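Local coordinates for protein D-glycerate 3-kinase (Cryptococcus neoformans var. grubii serotype A, PDB 6CKG) that probably phosphorylates D-glycerate at its 3-hydroxyl, using ATP, at residues M183-P188 against Y238-W242. Sequence-based numbering, arbitrary orientation.
Sequences MNGFGP and YEVLW
A type II beta turn, Met183 to Phe186, lies against one face of the Trp242 indole; the turn is closed by Phe186 N to Met183 O at 3.0 Å. Gly185 N stands over the centre of the ring system, 3.4 Å from Trp242 CE2, and Gly185 CA forms a CH-pi contact 3.8 Å from the centroid of the five-membered ring, only 10° off its normal. At the last residue of the turn, Phe186 O accepts a hydrogen bond at the ring edge: Trp242 NE1 donates across 2.8 Å, but the 143° N-H...O angle shows a bent bond, with the oxygen somewhat out of the ring plane. Edge bond and Gly185 face contact together limit the indole's rotation. In the alpha/beta fold, the turn belongs to the loop that follows parallel strand 176-180, while Trp242 sits on the short helix leading to strand 247-253. Met183 bends at chi3 (-84°), bringing CE over a face of Tyr238, 3.7 Å from Tyr238 CE2 and offset toward the rim, a CH-pi contact; Met183 SD makes an oblique Met-aromatic approach, 5.4 Å from the ring centroid. Tyr238 OH is hydrogen-bonded to His116 and Gly114. At the partly exposed end, Pro188 CG rests 3.7 Å from Glu239 OE2. Asn184 OD1 is buried without a polar partner, 3.9 Å from Trp242 CH2.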
ATOM      1  N   MET A 183      -2.686  -0.210  -1.820  1.00 25.70           N
ATOM      2  CA  MET A 183      -3.905   0.497  -1.461  1.00 24.92           C
ATOM      3  C   MET A 183      -3.725   1.366  -0.223  1.00 23.95           C
ATOM      4  O   MET A 183      -4.718   1.739   0.409  1.00 24.74           O
ATOM      5  CB  MET A 183      -5.064  -0.497  -1.249  1.00 25.69           C
ATOM      6  CG  MET A 183      -4.756  -1.621  -0.239  1.00 21.17           C
ATOM      7  SD  MET A 183      -6.180  -2.608   0.353  1.00 26.69           S
ATOM      8  CE  MET A 183      -6.777  -1.550   1.672  1.00 22.16           C
ATOM      9  N   ASN A 184      -2.486   1.681   0.163  1.00 24.75           N
ATOM     10  CA  ASN A 184      -2.299   2.467   1.373  1.00 22.72           C
ATOM     11  C   ASN A 184      -2.963   3.831   1.206  1.00 21.67           C
ATOM     12  O   ASN A 184      -2.815   4.488   0.172  1.00 22.95           O
ATOM     13  CB  ASN A 184      -0.801   2.611   1.708  1.00 22.39           C
ATOM     14  CG  ASN A 184      -0.293   1.462   2.557  1.00 27.72           C
ATOM     15  OD1 ASN A 184      -0.873   0.371   2.544  1.00 27.19           O
ATOM     16  ND2 ASN A 184       0.787   1.694   3.309  1.00 26.92           N
ATOM     17  N   GLY A 185      -3.723   4.245   2.210  1.00 23.50           N
ATOM     18  CA  GLY A 185      -4.405   5.521   2.137  1.00 23.04           C
ATOM     19  C   GLY A 185      -5.722   5.512   1.365  1.00 25.90           C
ATOM     20  O   GLY A 185      -6.459   6.505   1.421  1.00 27.96           O
ATOM     21  N   PHE A 186      -6.064   4.425   0.679  1.00 23.40           N
ATOM     22  CA  PHE A 186      -7.351   4.369  -0.023  1.00 22.89           C
ATOM     23  C   PHE A 186      -8.488   4.658   0.948  1.00 24.21           C
ATOM     24  O   PHE A 186      -8.497   4.156   2.077  1.00 28.64           O
ATOM     25  CB  PHE A 186      -7.559   3.002  -0.673  1.00 19.84           C
ATOM     26  CG  PHE A 186      -6.824   2.829  -1.968  1.00 22.07           C
ATOM     27  CD1 PHE A 186      -5.818   3.704  -2.330  1.00 21.21           C
ATOM     28  CD2 PHE A 186      -7.150   1.795  -2.831  1.00 22.42           C
ATOM     29  CE1 PHE A 186      -5.128   3.547  -3.531  1.00 23.08           C
ATOM     30  CE2 PHE A 186      -6.475   1.624  -4.033  1.00 23.48           C
ATOM     31  CZ  PHE A 186      -5.470   2.510  -4.390  1.00 23.94           C
ATOM     32  N   GLY A 187      -9.429   5.504   0.518  1.00 23.95           N
ATOM     33  CA  GLY A 187     -10.530   5.923   1.359  1.00 24.65           C
ATOM     34  C   GLY A 187     -11.867   5.282   0.993  1.00 30.09           C
ATOM     35  O   GLY A 187     -12.210   5.125  -0.185  1.00 27.88           O
ATOM     36  N   PRO A 188     -12.644   4.895   2.006  1.00 26.69           N
ATOM     37  CA  PRO A 188     -13.982   4.350   1.749  1.00 29.89           C
ATOM     38  C   PRO A 188     -14.928   5.444   1.272  1.00 33.00           C
ATOM     39  O   PRO A 188     -14.662   6.639   1.411  1.00 25.11           O
ATOM     40  CB  PRO A 188     -14.409   3.815   3.112  1.00 29.46           C
ATOM     41  CG  PRO A 188     -13.720   4.780   4.075  1.00 33.12           C
ATOM     42  CD  PRO A 188     -12.367   5.016   3.450  1.00 26.40           C
ATOM     43  N   TYR A 238      -9.788   0.407   8.013  1.00 27.26           N
ATOM     44  CA  TYR A 238      -8.378   0.799   7.915  1.00 26.91           C
ATOM     45  C   TYR A 238      -8.117   2.233   8.360  1.00 28.86           C
ATOM     46  O   TYR A 238      -6.953   2.645   8.412  1.00 25.76           O
ATOM     47  CB  TYR A 238      -7.859   0.644   6.475  1.00 20.22           C
ATOM     48  CG  TYR A 238      -7.742  -0.788   5.993  1.00 22.25           C
ATOM     49  CD1 TYR A 238      -8.873  -1.592   5.863  1.00 23.37           C
ATOM     50  CD2 TYR A 238      -6.508  -1.324   5.637  1.00 24.88           C
ATOM     51  CE1 TYR A 238      -8.776  -2.907   5.424  1.00 30.47           C
ATOM     52  CE2 TYR A 238      -6.394  -2.637   5.188  1.00 27.45           C
ATOM     53  CZ  TYR A 238      -7.539  -3.425   5.084  1.00 31.51           C
ATOM     54  OH  TYR A 238      -7.462  -4.723   4.630  1.00 28.13           O
ATOM     55  N   GLU A 239      -9.156   2.997   8.686  1.00 28.07           N
ATOM     56  CA  GLU A 239      -8.968   4.424   8.915  1.00 25.29           C
ATOM     57  C   GLU A 239      -8.135   4.702  10.167  1.00 31.05           C
ATOM     58  O   GLU A 239      -7.363   5.667  10.188  1.00 31.42           O
ATOM     59  CB  GLU A 239     -10.333   5.124   8.958  1.00 33.61           C
ATOM     60  CG  GLU A 239     -10.868   5.385   7.531  1.00 50.53           C
ATOM     61  CD  GLU A 239     -12.300   5.915   7.480  1.00 63.82           C
ATOM     62  OE1 GLU A 239     -13.212   5.264   8.038  1.00 67.78           O
ATOM     63  OE2 GLU A 239     -12.509   6.981   6.859  1.00 63.50           O
ATOM     64  N   VAL A 240      -8.253   3.874  11.206  1.00 28.41           N
ATOM     65  CA  VAL A 240      -7.383   4.030  12.379  1.00 34.84           C
ATOM     66  C   VAL A 240      -5.916   3.864  11.986  1.00 32.62           C
ATOM     67  O   VAL A 240      -5.032   4.591  12.467  1.00 32.34           O
ATOM     68  CB  VAL A 240      -7.795   3.025  13.474  1.00 42.92           C
ATOM     69  CG1 VAL A 240      -6.734   2.936  14.560  1.00 42.70           C
ATOM     70  CG2 VAL A 240      -9.138   3.422  14.072  1.00 51.15           C
ATOM     71  N   LEU A 241      -5.640   2.914  11.090  1.00 32.66           N
ATOM     72  CA  LEU A 241      -4.290   2.680  10.591  1.00 30.68           C
ATOM     73  C   LEU A 241      -3.798   3.853   9.754  1.00 31.64           C
ATOM     74  O   LEU A 241      -2.658   4.317   9.915  1.00 27.62           O
ATOM     75  CB  LEU A 241      -4.281   1.403   9.753  1.00 34.89           C
ATOM     76  CG  LEU A 241      -3.264   0.283   9.870  1.00 50.98           C
ATOM     77  CD1 LEU A 241      -2.982  -0.276   8.469  1.00 48.66           C
ATOM     78  CD2 LEU A 241      -1.980   0.709  10.587  1.00 51.45           C
ATOM     79  N   TRP A 242      -4.630   4.323   8.821  1.00 26.41           N
ATOM     80  CA  TRP A 242      -4.237   5.465   7.991  1.00 27.66           C
ATOM     81  C   TRP A 242      -3.896   6.678   8.839  1.00 27.70           C
ATOM     82  O   TRP A 242      -2.980   7.451   8.504  1.00 28.03           O
ATOM     83  CB  TRP A 242      -5.347   5.834   7.012  1.00 28.44           C
ATOM     84  CG  TRP A 242      -5.759   4.809   5.976  1.00 26.50           C
ATOM     85  CD1 TRP A 242      -6.927   4.846   5.238  1.00 23.21           C
ATOM     86  CD2 TRP A 242      -5.043   3.639   5.520  1.00 23.88           C
ATOM     87  NE1 TRP A 242      -6.981   3.780   4.372  1.00 24.39           N
ATOM     88  CE2 TRP A 242      -5.857   3.014   4.529  1.00 22.58           C
ATOM     89  CE3 TRP A 242      -3.815   3.049   5.850  1.00 24.86           C
ATOM     90  CZ2 TRP A 242      -5.469   1.861   3.862  1.00 23.39           C
ATOM     91  CZ3 TRP A 242      -3.441   1.882   5.193  1.00 26.19           C
ATOM     92  CH2 TRP A 242      -4.272   1.296   4.217  1.00 26.08           C
TER